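Local atomic coordinates of glutathione S-transferase (Natrialba magadii ATCC 43099, PDB entry 6GZF), a protein that probably transfers glutathione to electrophilic substrates and, as a Xi-class enzyme, is thought to reduce glutathionyl-hydroquinones. Residues Y59-C64 / D95-T100; E119-A124 / V146-E151; P101-C106 / I293-Y298; A67-V72 / E152-F157. All blocks are in the same frame, centred on the assembly; numbering follows the deposited sequence.

Contact 1: Y59-C64 / D95-T100; sequences YVSYAC and DGWQFT
Ser61 lies over the six-membered ring of Trp97, and the more deeply buried half of this contact is built on that overlap. Its CB sits 4.1 Å from the ring centroid and 30° off the ring normal, an off-centre CH-pi contact. The hydroxyl comes in obliquely, with Ser61 OG 3.6 Å from Trp97 CZ3. A chi1 of 169° swings Ser61 OG back over its own loop, where it accepts from Ala63 N at 3.2 Å. That bond closes an ST turn, which fixes the rotation of the hydroxyl beside the indole. The indole has further neighbours in His296, whose ring is nearly parallel to it, and in Arg92, a cation-pi partner.

The other half lies nearer to solvent. Tyr59 and Phe99 meet rim to rim, their planes 78° apart and neither ring over the face of the other; the nearest atoms are Tyr59 CD1 and Phe99 CZ, 3.7 Å apart. Phe99 is partly exposed, whereas Tyr59 is buried and its hydroxyl is bound by Asp109. Cys64, also partly exposed, has its CB 4.8 Å from Trp97 CZ2. The loop after strand 56-60 thus brings the predicted nucleophile Cys64 near the predicted glutathione-binding Trp97, as in the active sites of cysteine-type glutathione transferases, built on a thioredoxin-like domain.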
loop_
_atom_site.group_PDB
_atom_site.type_symbol
_atom_site.label_atom_id
_atom_site.label_comp_id
_atom_site.label_asym_id
_atom_site.label_seq_id
_atom_site.Cartn_x
_atom_site.Cartn_y
_atom_site.Cartn_z
ATOM N N TYR A 59 20.196 -23.359 -2.895
ATOM C CA TYR A 59 19.617 -22.707 -1.724
ATOM C C TYR A 59 18.661 -21.598 -2.142
ATOM O O TYR A 59 19.051 -20.677 -2.854
ATOM C CB TYR A 59 20.710 -22.134 -0.822
ATOM C CG TYR A 59 21.592 -23.179 -0.185
ATOM C CD1 TYR A 59 21.227 -23.789 1.006
ATOM C CD2 TYR A 59 22.794 -23.551 -0.771
ATOM C CE1 TYR A 59 22.032 -24.743 1.593
ATOM C CE2 TYR A 59 23.605 -24.503 -0.191
ATOM C CZ TYR A 59 23.219 -25.096 0.990
ATOM O OH TYR A 59 24.022 -26.045 1.576
ATOM N N VAL A 60 17.410 -21.687 -1.702
ATOM C CA VAL A 60 16.414 -20.688 -2.073
ATOM C C VAL A 60 15.516 -20.272 -0.919
ATOM O O VAL A 60 15.389 -20.977 0.083
ATOM C CB VAL A 60 15.494 -21.187 -3.212
ATOM C CG1 VAL A 60 16.281 -21.438 -4.489
ATOM C CG2 VAL A 60 14.739 -22.437 -2.776
ATOM N N SER A 61 14.903 -19.106 -1.080
ATOM C CA SER A 61 13.747 -18.716 -0.290
ATOM C C SER A 61 12.559 -18.659 -1.238
ATOM O O SER A 61 12.702 -18.235 -2.384
ATOM C CB SER A 61 13.968 -17.364 0.391
ATOM O OG SER A 61 12.764 -16.871 0.957
ATOM N N TYR A 62 11.393 -19.097 -0.778
ATOM C CA TYR A 62 10.201 -19.061 -1.617
ATOM C C TYR A 62 9.715 -17.629 -1.819
ATOM O O TYR A 62 8.931 -17.355 -2.727
ATOM C CB TYR A 62 9.081 -19.910 -1.010
ATOM C CG TYR A 62 9.175 -21.383 -1.332
ATOM C CD1 TYR A 62 9.106 -21.833 -2.644
ATOM C CD2 TYR A 62 9.309 -22.328 -0.323
ATOM C CE1 TYR A 62 9.185 -23.179 -2.944
ATOM C CE2 TYR A 62 9.387 -23.677 -0.612
ATOM C CZ TYR A 62 9.324 -24.097 -1.923
ATOM O OH TYR A 62 9.401 -25.440 -2.216
ATOM N N ALA A 63 10.192 -16.720 -0.976
ATOM C CA ALA A 63 9.740 -15.335 -1.001
ATOM C C ALA A 63 10.537 -14.484 -1.986
ATOM O O ALA A 63 10.026 -13.505 -2.530
ATOM C CB ALA A 63 9.826 -14.740 0.389
ATOM N N CYS A 64 11.792 -14.856 -2.207
ATOM C CA CYS A 64 12.667 -14.093 -3.091
ATOM C C CYS A 64 12.374 -14.390 -4.560
ATOM O O CYS A 64 12.421 -15.544 -4.984
ATOM C CB CYS A 64 14.133 -14.394 -2.774
ATOM S SG CYS A 64 15.312 -13.259 -3.532
ATOM N N ASP A 95 20.710 -12.162 11.885
ATOM C CA ASP A 95 21.643 -13.172 11.398
ATOM C C ASP A 95 21.465 -13.466 9.910
ATOM O O ASP A 95 22.134 -14.340 9.361
ATOM C CB ASP A 95 21.488 -14.464 12.203
ATOM C CG ASP A 95 21.832 -14.284 13.668
ATOM O OD1 ASP A 95 22.811 -13.567 13.967
ATOM O OD2 ASP A 95 21.126 -14.862 14.520
ATOM N N GLY A 96 20.566 -12.733 9.261
ATOM C CA GLY A 96 20.302 -12.934 7.846
ATOM C C GLY A 96 19.479 -14.181 7.588
ATOM O O GLY A 96 18.760 -14.644 8.473
ATOM N N TRP A 97 19.580 -14.719 6.374
ATOM C CA TRP A 97 18.870 -15.943 6.011
ATOM C C TRP A 97 19.214 -17.078 6.970
ATOM O O TRP A 97 20.385 -17.405 7.159
ATOM C CB TRP A 97 19.205 -16.364 4.577
ATOM C CG TRP A 97 18.667 -15.460 3.504
ATOM C CD1 TRP A 97 19.394 -14.749 2.593
ATOM C CD2 TRP A 97 17.289 -15.185 3.215
ATOM N NE1 TRP A 97 18.558 -14.045 1.762
ATOM C CE2 TRP A 97 17.260 -14.296 2.123
ATOM C CE3 TRP A 97 16.078 -15.602 3.779
ATOM C CZ2 TRP A 97 16.068 -13.815 1.583
ATOM C CZ3 TRP A 97 14.895 -15.125 3.239
ATOM C CH2 TRP A 97 14.899 -14.241 2.153
ATOM N N GLN A 98 18.191 -17.674 7.574
ATOM C CA GLN A 98 18.403 -18.751 8.534
ATOM C C GLN A 98 17.648 -20.016 8.145
ATOM O O GLN A 98 16.731 -19.978 7.323
ATOM C CB GLN A 98 17.984 -18.308 9.937
ATOM C CG GLN A 98 16.492 -18.098 10.110
ATOM C CD GLN A 98 16.127 -17.649 11.511
ATOM O OE1 GLN A 98 17.001 -17.422 12.349
ATOM N NE2 GLN A 98 14.831 -17.520 11.774
ATOM N N PHE A 99 18.043 -21.135 8.741
ATOM C CA PHE A 99 17.388 -22.411 8.486
ATOM C C PHE A 99 16.490 -22.808 9.653
ATOM O O PHE A 99 16.946 -22.920 10.791
ATOM C CB PHE A 99 18.425 -23.505 8.219
ATOM C CG PHE A 99 19.189 -23.316 6.940
ATOM C CD1 PHE A 99 20.337 -22.540 6.911
ATOM C CD2 PHE A 99 18.760 -23.911 5.767
ATOM C CE1 PHE A 99 21.040 -22.363 5.736
ATOM C CE2 PHE A 99 19.459 -23.739 4.589
ATOM C CZ PHE A 99 20.601 -22.965 4.574
ATOM N N THR A 100 15.211 -23.011 9.359
ATOM C CA THR A 100 14.233 -23.401 10.368
ATOM C C THR A 100 13.384 -24.555 9.841
ATOM O O THR A 100 12.274 -24.345 9.353
ATOM C CB THR A 100 13.327 -22.219 10.760
ATOM O OG1 THR A 100 14.129 -21.048 10.961
ATOM C CG2 THR A 100 12.559 -22.531 12.034
#

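Contact 2: E119-A124 / V146-E151; sequences ELYVRA and VNNESE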
loop_
_atom_site.group_PDB
_atom_site.type_symbol
_atom_site.label_atom_id
_atom_site.label_comp_id
_atom_site.label_asym_id
_atom_site.label_seq_id
_atom_site.Cartn_x
_atom_site.Cartn_y
_atom_site.Cartn_z
ATOM N N GLU A 119 27.053 -18.762 7.252
ATOM C CA GLU A 119 28.059 -19.772 7.557
ATOM C C GLU A 119 28.550 -20.449 6.281
ATOM O O GLU A 119 29.727 -20.789 6.159
ATOM C CB GLU A 119 27.499 -20.819 8.524
ATOM C CG GLU A 119 27.111 -20.270 9.885
ATOM C CD GLU A 119 26.462 -21.318 10.769
ATOM O OE1 GLU A 119 27.130 -22.323 11.089
ATOM O OE2 GLU A 119 25.283 -21.136 11.141
ATOM N N LEU A 120 27.637 -20.636 5.334
ATOM C CA LEU A 120 27.957 -21.284 4.067
ATOM C C LEU A 120 28.892 -20.426 3.219
ATOM O O LEU A 120 29.818 -20.941 2.590
ATOM C CB LEU A 120 26.676 -21.594 3.294
ATOM C CG LEU A 120 25.899 -22.815 3.786
ATOM C CD1 LEU A 120 24.475 -22.786 3.266
ATOM C CD2 LEU A 120 26.602 -24.097 3.367
ATOM N N TYR A 121 28.641 -19.120 3.204
ATOM C CA TYR A 121 29.508 -18.176 2.505
ATOM C C TYR A 121 30.922 -18.208 3.074
ATOM O O TYR A 121 31.901 -18.312 2.332
ATOM C CB TYR A 121 28.950 -16.754 2.596
ATOM C CG TYR A 121 27.825 -16.449 1.630
ATOM C CD1 TYR A 121 26.545 -16.944 1.841
ATOM C CD2 TYR A 121 28.044 -15.650 0.514
ATOM C CE1 TYR A 121 25.515 -16.661 0.959
ATOM C CE2 TYR A 121 27.022 -15.361 -0.371
ATOM C CZ TYR A 121 25.761 -15.868 -0.144
ATOM O OH TYR A 121 24.743 -15.580 -1.022
ATOM N N VAL A 122 31.016 -18.115 4.399
ATOM C CA VAL A 122 32.298 -18.094 5.098
ATOM C C VAL A 122 33.122 -19.347 4.808
ATOM O O VAL A 122 34.339 -19.272 4.634
ATOM C CB VAL A 122 32.097 -17.950 6.624
ATOM C CG1 VAL A 122 33.412 -18.134 7.367
ATOM C CG2 VAL A 122 31.489 -16.597 6.952
ATOM N N ARG A 123 32.459 -20.497 4.744
ATOM C CA ARG A 123 33.146 -21.739 4.407
ATOM C C ARG A 123 33.695 -21.690 2.984
ATOM O O ARG A 123 34.785 -22.193 2.711
ATOM C CB ARG A 123 32.211 -22.939 4.566
ATOM C CG ARG A 123 32.868 -24.268 4.223
ATOM C CD ARG A 123 31.888 -25.422 4.300
ATOM N NE ARG A 123 32.027 -26.189 5.536
ATOM C CZ ARG A 123 31.376 -25.919 6.663
ATOM N NH1 ARG A 123 30.532 -24.897 6.718
ATOM N NH2 ARG A 123 31.566 -26.674 7.736
ATOM N N ALA A 124 32.936 -21.073 2.083
ATOM C CA ALA A 124 33.327 -20.986 0.681
ATOM C C ALA A 124 34.376 -19.901 0.453
ATOM O O ALA A 124 35.254 -20.045 -0.397
ATOM C CB ALA A 124 32.106 -20.730 -0.189
ATOM N N VAL A 146 29.339 -22.125 -6.342
ATOM C CA VAL A 146 29.571 -22.018 -7.778
ATOM C C VAL A 146 29.093 -20.662 -8.285
ATOM O O VAL A 146 29.895 -19.834 -8.717
ATOM C CB VAL A 146 28.860 -23.139 -8.566
ATOM C CG1 VAL A 146 28.889 -22.845 -10.061
ATOM C CG2 VAL A 146 29.503 -24.479 -8.275
ATOM N N ASN A 147 27.785 -20.434 -8.218
ATOM C CA ASN A 147 27.212 -19.193 -8.715
ATOM C C ASN A 147 26.243 -18.570 -7.716
ATOM O O ASN A 147 25.660 -19.263 -6.882
ATOM C CB ASN A 147 26.512 -19.433 -10.053
ATOM C CG ASN A 147 26.293 -18.153 -10.833
ATOM O OD1 ASN A 147 25.340 -17.414 -10.582
ATOM N ND2 ASN A 147 27.181 -17.879 -11.781
ATOM N N ASN A 148 26.078 -17.256 -7.818
ATOM C CA ASN A 148 25.308 -16.490 -6.847
ATOM C C ASN A 148 24.324 -15.547 -7.540
ATOM O O ASN A 148 23.722 -14.677 -6.910
ATOM C CB ASN A 148 26.263 -15.707 -5.944
ATOM C CG ASN A 148 25.591 -15.175 -4.696
ATOM O OD1 ASN A 148 24.544 -15.670 -4.278
ATOM N ND2 ASN A 148 26.196 -14.162 -4.087
ATOM N N GLU A 149 24.158 -15.742 -8.845
ATOM C CA GLU A 149 23.348 -14.849 -9.663
ATOM C C GLU A 149 22.152 -15.572 -10.274
ATOM O O GLU A 149 22.315 -16.556 -10.994
ATOM C CB GLU A 149 24.207 -14.233 -10.767
ATOM C CG GLU A 149 25.455 -13.545 -10.249
ATOM C CD GLU A 149 25.186 -12.133 -9.777
ATOM O OE1 GLU A 149 24.160 -11.561 -10.196
ATOM O OE2 GLU A 149 25.992 -11.602 -8.985
ATOM N N SER A 150 20.955 -15.068 -9.989
ATOM C CA SER A 150 19.717 -15.674 -10.468
ATOM C C SER A 150 19.690 -15.821 -11.985
ATOM O O SER A 150 19.315 -16.869 -12.511
ATOM C CB SER A 150 18.518 -14.843 -10.014
ATOM O OG SER A 150 18.589 -13.525 -10.530
ATOM N N GLU A 151 20.094 -14.761 -12.675
ATOM C CA GLU A 151 20.075 -14.716 -14.133
ATOM C C GLU A 151 20.938 -15.806 -14.762
ATOM O O GLU A 151 20.553 -16.417 -15.760
ATOM C CB GLU A 151 20.538 -13.338 -14.612
ATOM C CG GLU A 151 20.864 -13.249 -16.092
ATOM C CD GLU A 151 21.213 -11.838 -16.520
ATOM O OE1 GLU A 151 20.576 -10.887 -16.015
ATOM O OE2 GLU A 151 22.126 -11.675 -17.356
#
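Tyr121 reaches from helix 117-124 to Asn148, joining two elements of the thioredoxin-like domain: the helix and the turn that leads from strand 144-147 into helix 150-159. The two side chains cross at about a right angle, with the planes of ring and amide 70° apart. The amide comes to the edge of the phenol rather than over it, so the meeting is between the hydroxyl end of a ring and the end of a short side chain. Tyr121 OH lies 3.8 Å from Asn148 CG. The hydroxyl has a clear hydrogen-bond partner in the backbone oxygen of Thr133.

A torsion sets up the crossing: Tyr121 CG is anti to its carbonyl carbon (chi1 -79°), which carries the ring away from its helix. Both residues are buried, and Val136 of the neighbouring strand touches both.

Asn148 stands between two features of the turn. Before it, Val146 and Asn147 form a classic beta bulge opposite Leu137; after it, Glu149 takes the N-cap position of helix 150-159. Glu149 and Ser150 are predicted to bind glutathione. An Asx turn shapes this approach: Glu149 N donates to Asn147 OD1 at 2.7 Å, tilted 29° from the carbonyl plane.

Contact 3: P101-C106 / I293-Y298; sequences PEKEGC and ITEHYY
The carboxylate of Glu295 receives the ammonium group of Lys103 at OE2, while its other oxygen stands farther off, with OE1 3.7 Å from Lys103 NZ. Among the rings of the same helical segment, Tyr297, predicted to lower the pKa of the active-site cysteine, carries His296 CD2 over one face, 3.5 Å above the plane and offset toward the rim, and has the backbone oxygen of Ile293 at its edge. The imidazole, which also meets the nearly parallel Trp97 ring, has Tyr297 CD1 at its own edge.

The contact itself is a single salt bridge, with Lys103 NZ modelled 2.5 Å from Glu295 OE2, a length to be taken as doubtful. Both side chains are extended and approach from opposite directions; in Glu295 a chi1 of -176° sends the carboxylate straight out from the helix. Asp89 forms a second salt bridge with the lysine, so the ammonium group is shared between two acids. Lys103 also begins a type II beta turn ending at Cys106.

The bridge thus ties the long loop between strand 84-87 and helix 117-124 to helix 290-299, whose Ile293, Tyr297 and Tyr298 pack on helix 250-254 of the same helical domain.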
loop_
_atom_site.group_PDB
_atom_site.type_symbol
_atom_site.label_atom_id
_atom_site.label_comp_id
_atom_site.label_asym_id
_atom_site.label_seq_id
_atom_site.Cartn_x
_atom_site.Cartn_y
_atom_site.Cartn_z
ATOM N N PRO A 101 13.911 -25.786 9.943
ATOM C CA PRO A 101 13.326 -26.974 9.309
ATOM C C PRO A 101 11.923 -27.321 9.804
ATOM O O PRO A 101 11.127 -27.854 9.032
ATOM C CB PRO A 101 14.314 -28.087 9.676
ATOM C CG PRO A 101 14.986 -27.605 10.918
ATOM C CD PRO A 101 15.096 -26.119 10.753
ATOM N N GLU A 102 11.626 -27.027 11.066
ATOM C CA GLU A 102 10.316 -27.349 11.624
ATOM C C GLU A 102 9.220 -26.474 11.020
ATOM O O GLU A 102 8.052 -26.863 10.984
ATOM C CB GLU A 102 10.326 -27.203 13.149
ATOM C CG GLU A 102 10.606 -25.796 13.650
ATOM C CD GLU A 102 12.061 -25.586 14.020
ATOM O OE1 GLU A 102 12.930 -26.258 13.425
ATOM O OE2 GLU A 102 12.334 -24.750 14.907
ATOM N N LYS A 103 9.606 -25.296 10.541
ATOM C CA LYS A 103 8.656 -24.353 9.963
ATOM C C LYS A 103 8.127 -24.862 8.623
ATOM O O LYS A 103 8.865 -25.460 7.841
ATOM C CB LYS A 103 9.306 -22.979 9.795
ATOM C CG LYS A 103 8.331 -21.851 9.505
ATOM C CD LYS A 103 9.010 -20.500 9.646
ATOM C CE LYS A 103 8.034 -19.361 9.411
ATOM N NZ LYS A 103 8.671 -18.033 9.630
ATOM N N GLU A 104 6.842 -24.624 8.373
ATOM C CA GLU A 104 6.177 -25.111 7.168
ATOM C C GLU A 104 6.810 -24.565 5.890
ATOM O O GLU A 104 6.936 -23.353 5.717
ATOM C CB GLU A 104 4.690 -24.747 7.204
ATOM C CG GLU A 104 3.933 -25.065 5.924
ATOM C CD GLU A 104 3.888 -26.550 5.624
ATOM O OE1 GLU A 104 3.745 -27.345 6.578
ATOM O OE2 GLU A 104 3.990 -26.922 4.436
ATOM N N GLY A 105 7.206 -25.470 5.001
ATOM C CA GLY A 105 7.783 -25.091 3.724
ATOM C C GLY A 105 9.296 -24.986 3.759
ATOM O O GLY A 105 9.947 -24.926 2.716
ATOM N N CYS A 106 9.857 -24.967 4.963
ATOM C CA CYS A 106 11.297 -24.821 5.134
ATOM C C CYS A 106 11.965 -26.161 5.410
ATOM O O CYS A 106 11.330 -27.093 5.901
ATOM C CB CYS A 106 11.601 -23.849 6.273
ATOM S SG CYS A 106 10.545 -22.393 6.300
ATOM N N ILE A 293 5.888 -15.535 0.814
ATOM C CA ILE A 293 6.068 -14.220 0.210
ATOM C C ILE A 293 5.523 -13.108 1.101
ATOM O O ILE A 293 6.222 -12.136 1.390
ATOM C CB ILE A 293 5.385 -14.143 -1.170
ATOM C CG1 ILE A 293 6.094 -15.063 -2.166
ATOM C CG2 ILE A 293 5.387 -12.717 -1.690
ATOM C CD1 ILE A 293 5.402 -15.160 -3.510
ATOM N N THR A 294 4.277 -13.257 1.538
ATOM C CA THR A 294 3.627 -12.239 2.358
ATOM C C THR A 294 4.273 -12.116 3.736
ATOM O O THR A 294 4.376 -11.019 4.283
ATOM C CB THR A 294 2.125 -12.531 2.535
ATOM O OG1 THR A 294 1.949 -13.853 3.058
ATOM C CG2 THR A 294 1.401 -12.417 1.205
ATOM N N GLU A 295 4.706 -13.241 4.295
ATOM C CA GLU A 295 5.313 -13.236 5.621
ATOM C C GLU A 295 6.657 -12.517 5.612
ATOM O O GLU A 295 6.984 -11.778 6.541
ATOM C CB GLU A 295 5.493 -14.663 6.145
ATOM C CG GLU A 295 6.042 -14.724 7.565
ATOM C CD GLU A 295 6.352 -16.134 8.024
ATOM O OE1 GLU A 295 5.905 -17.090 7.356
ATOM O OE2 GLU A 295 7.041 -16.283 9.056
ATOM N N HIS A 296 7.434 -12.741 4.559
ATOM C CA HIS A 296 8.750 -12.126 4.448
ATOM C C HIS A 296 8.656 -10.613 4.306
ATOM O O HIS A 296 9.162 -9.872 5.140
ATOM C CB HIS A 296 9.517 -12.713 3.262
ATOM C CG HIS A 296 10.827 -12.038 2.996
ATOM N ND1 HIS A 296 11.972 -12.318 3.711
ATOM C CD2 HIS A 296 11.175 -11.097 2.084
ATOM C CE1 HIS A 296 12.965 -11.578 3.256
ATOM N NE2 HIS A 296 12.510 -10.827 2.269
ATOM N N TYR A 297 7.995 -10.153 3.253
ATOM C CA TYR A 297 8.003 -8.732 2.929
ATOM C C TYR A 297 7.313 -7.857 3.974
ATOM O O TYR A 297 7.679 -6.697 4.148
ATOM C CB TYR A 297 7.363 -8.510 1.561
ATOM C CG TYR A 297 8.257 -8.933 0.421
ATOM C CD1 TYR A 297 8.353 -10.266 0.047
ATOM C CD2 TYR A 297 9.016 -8.001 -0.274
ATOM C CE1 TYR A 297 9.174 -10.659 -0.989
ATOM C CE2 TYR A 297 9.839 -8.384 -1.313
ATOM C CZ TYR A 297 9.914 -9.714 -1.666
ATOM O OH TYR A 297 10.734 -10.102 -2.700
ATOM N N TYR A 298 6.331 -8.408 4.679
ATOM C CA TYR A 298 5.563 -7.607 5.628
ATOM C C TYR A 298 6.112 -7.634 7.058
ATOM O O TYR A 298 5.769 -6.769 7.861
ATOM C CB TYR A 298 4.096 -8.051 5.634
ATOM C CG TYR A 298 3.303 -7.551 4.444
ATOM C CD1 TYR A 298 2.888 -6.227 4.370
ATOM C CD2 TYR A 298 2.964 -8.402 3.399
ATOM C CE1 TYR A 298 2.164 -5.763 3.287
ATOM C CE2 TYR A 298 2.240 -7.947 2.312
ATOM C CZ TYR A 298 1.842 -6.627 2.262
ATOM O OH TYR A 298 1.122 -6.168 1.182
#

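Contact 4: A67-V72 / E152-F157; sequences AHRTLV and EIMRMF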
loop_
_atom_site.group_PDB
_atom_site.type_symbol
_atom_site.label_atom_id
_atom_site.label_comp_id
_atom_site.label_asym_id
_atom_site.label_seq_id
_atom_site.Cartn_x
_atom_site.Cartn_y
_atom_site.Cartn_z
ATOM N N ALA A 67 15.519 -15.883 -6.385
ATOM C CA ALA A 67 15.659 -17.311 -6.130
ATOM C C ALA A 67 14.547 -18.085 -6.833
ATOM O O ALA A 67 14.766 -19.189 -7.330
ATOM C CB ALA A 67 15.643 -17.590 -4.636
ATOM N N HIS A 68 13.360 -17.485 -6.877
ATOM C CA HIS A 68 12.194 -18.102 -7.504
ATOM C C HIS A 68 12.435 -18.374 -8.988
ATOM O O HIS A 68 11.870 -19.310 -9.555
ATOM C CB HIS A 68 10.961 -17.211 -7.325
ATOM C CG HIS A 68 9.678 -17.856 -7.749
ATOM N ND1 HIS A 68 8.543 -17.131 -8.042
ATOM C CD2 HIS A 68 9.347 -19.158 -7.921
ATOM C CE1 HIS A 68 7.570 -17.956 -8.382
ATOM N NE2 HIS A 68 8.031 -19.192 -8.317
ATOM N N ARG A 69 13.276 -17.552 -9.607
ATOM C CA ARG A 69 13.643 -17.734 -11.008
ATOM C C ARG A 69 14.303 -19.091 -11.230
ATOM O O ARG A 69 14.013 -19.779 -12.208
ATOM C CB ARG A 69 14.575 -16.610 -11.469
ATOM C CG ARG A 69 13.886 -15.541 -12.301
ATOM C CD ARG A 69 14.344 -14.141 -11.920
ATOM N NE ARG A 69 15.680 -13.827 -12.420
ATOM C CZ ARG A 69 16.048 -12.624 -12.848
ATOM N NH1 ARG A 69 15.177 -11.623 -12.842
ATOM N NH2 ARG A 69 17.283 -12.420 -13.284
ATOM N N THR A 70 15.186 -19.471 -10.312
ATOM C CA THR A 70 15.877 -20.752 -10.394
ATOM C C THR A 70 14.914 -21.915 -10.174
ATOM O O THR A 70 15.056 -22.973 -10.785
ATOM C CB THR A 70 17.019 -20.843 -9.366
ATOM O OG1 THR A 70 16.474 -20.840 -8.041
ATOM C CG2 THR A 70 17.969 -19.666 -9.523
ATOM N N LEU A 71 13.933 -21.710 -9.300
ATOM C CA LEU A 71 12.961 -22.749 -8.976
ATOM C C LEU A 71 12.027 -23.040 -10.148
ATOM O O LEU A 71 11.732 -24.200 -10.439
ATOM C CB LEU A 71 12.143 -22.351 -7.746
ATOM C CG LEU A 71 12.896 -22.321 -6.414
ATOM C CD1 LEU A 71 11.939 -22.038 -5.267
ATOM C CD2 LEU A 71 13.636 -23.631 -6.188
ATOM N N VAL A 72 11.561 -21.986 -10.810
ATOM C CA VAL A 72 10.675 -22.133 -11.960
ATOM C C VAL A 72 11.389 -22.865 -13.095
ATOM O O VAL A 72 10.808 -23.730 -13.749
ATOM C CB VAL A 72 10.164 -20.763 -12.458
ATOM C CG1 VAL A 72 9.410 -20.912 -13.771
ATOM C CG2 VAL A 72 9.282 -20.112 -11.403
ATOM N N GLU A 152 22.100 -16.055 -14.168
ATOM C CA GLU A 152 23.058 -16.994 -14.737
ATOM C C GLU A 152 22.790 -18.433 -14.303
ATOM O O GLU A 152 23.043 -19.370 -15.062
ATOM C CB GLU A 152 24.481 -16.584 -14.358
ATOM C CG GLU A 152 24.870 -15.209 -14.885
ATOM C CD GLU A 152 26.294 -14.829 -14.538
ATOM O OE1 GLU A 152 26.724 -15.099 -13.397
ATOM O OE2 GLU A 152 26.988 -14.259 -15.407
ATOM N N ILE A 153 22.283 -18.608 -13.087
ATOM C CA ILE A 153 21.911 -19.936 -12.607
ATOM C C ILE A 153 20.725 -20.457 -13.416
ATOM O O ILE A 153 20.671 -21.636 -13.768
ATOM C CB ILE A 153 21.563 -19.929 -11.104
ATOM C CG1 ILE A 153 22.794 -19.561 -10.273
ATOM C CG2 ILE A 153 21.039 -21.288 -10.666
ATOM C CD1 ILE A 153 22.530 -19.499 -8.787
ATOM N N MET A 154 19.785 -19.566 -13.717
ATOM C CA MET A 154 18.661 -19.904 -14.583
ATOM C C MET A 154 19.157 -20.335 -15.958
ATOM O O MET A 154 18.694 -21.333 -16.513
ATOM C CB MET A 154 17.703 -18.718 -14.719
ATOM C CG MET A 154 16.664 -18.894 -15.819
ATOM S SD MET A 154 15.299 -17.717 -15.737
ATOM C CE MET A 154 16.148 -16.178 -16.084
ATOM N N ARG A 155 20.109 -19.578 -16.495
ATOM C CA ARG A 155 20.665 -19.847 -17.816
ATOM C C ARG A 155 21.368 -21.201 -17.887
ATOM O O ARG A 155 21.134 -21.979 -18.812
ATOM C CB ARG A 155 21.640 -18.736 -18.217
ATOM C CG ARG A 155 22.381 -18.996 -19.520
ATOM C CD ARG A 155 21.424 -19.129 -20.692
ATOM N NE ARG A 155 20.620 -17.926 -20.882
ATOM C CZ ARG A 155 21.017 -16.868 -21.582
ATOM N NH1 ARG A 155 20.222 -15.814 -21.704
ATOM N NH2 ARG A 155 22.211 -16.864 -22.158
ATOM N N MET A 156 22.226 -21.484 -16.913
ATOM C CA MET A 156 22.986 -22.728 -16.930
ATOM C C MET A 156 22.099 -23.932 -16.600
ATOM O O MET A 156 22.363 -25.044 -17.056
ATOM C CB MET A 156 24.175 -22.651 -15.970
ATOM C CG MET A 156 23.818 -22.607 -14.496
ATOM S SD MET A 156 25.293 -22.464 -13.466
ATOM C CE MET A 156 25.710 -20.735 -13.690
ATOM N N PHE A 157 21.048 -23.707 -15.815
ATOM C CA PHE A 157 20.023 -24.729 -15.611
ATOM C C PHE A 157 19.370 -25.064 -16.943
ATOM O O PHE A 157 18.983 -26.203 -17.202
ATOM C CB PHE A 157 18.949 -24.259 -14.624
ATOM C CG PHE A 157 19.311 -24.446 -13.179
ATOM C CD1 PHE A 157 20.593 -24.806 -12.804
ATOM C CD2 PHE A 157 18.353 -24.271 -12.191
ATOM C CE1 PHE A 157 20.917 -24.977 -11.470
ATOM C CE2 PHE A 157 18.670 -24.442 -10.856
ATOM C CZ PHE A 157 19.954 -24.796 -10.496
#
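The carbonyl oxygen of Ala67 is gripped by weak bonds from the backbone N of Thr70 and of Leu71 and by the Thr70 hydroxyl, whose modelled distance is too short to be trusted; the methyl of Thr70 is left to meet Ile153 on the neighbouring helix. The two helices flank the same side of the central sheet of the thioredoxin-like fold. They run nearly parallel, their axes 9° apart in direction and 8.7 Å apart at closest approach.

The torsion of Thr70 (chi1 66°) places OG1 between the backbone N and the carbonyl carbon and sets CG2 opposite that carbon; CG2 then lies 3.7 Å from Ile153 CG2. Beside this pair, Met154 meets the aliphatic part of Arg69, its SD 4.3 Å from Arg69 CG. On the sheet side, Leu137 of strand 136-139 touches Ile153 and Phe157.

Phe157 finishes the interface. One face of its ring takes Ile153 CG2 from its own helix, 3.6 Å above the plane, while at the edge Phe157 CD2 lies 3.8 Å from Thr70 O.

How the contacts relate
Followed from the N terminus, the chain leaves strand 56-60 and enters helix 65-77, so contacts 1 and 4 open almost together. Contact 1 closes first, when the loop after strand 84-87 returns to the active-site turn. Contact 3 opens directly afterwards and contact 2 opens at helix 117-124. Contact 2 then closes at the turn just before helix 150-159 and contact 4 directly after it, on the helix; contact 2 is therefore nested within contact 4. It also lies inside contact 3, which closes last, on helix 290-299. Contact 4 crosses both 1 and 3. Contacts 1, 2 and 4 knit the thioredoxin-like domain; contact 3 joins it to the helical domain.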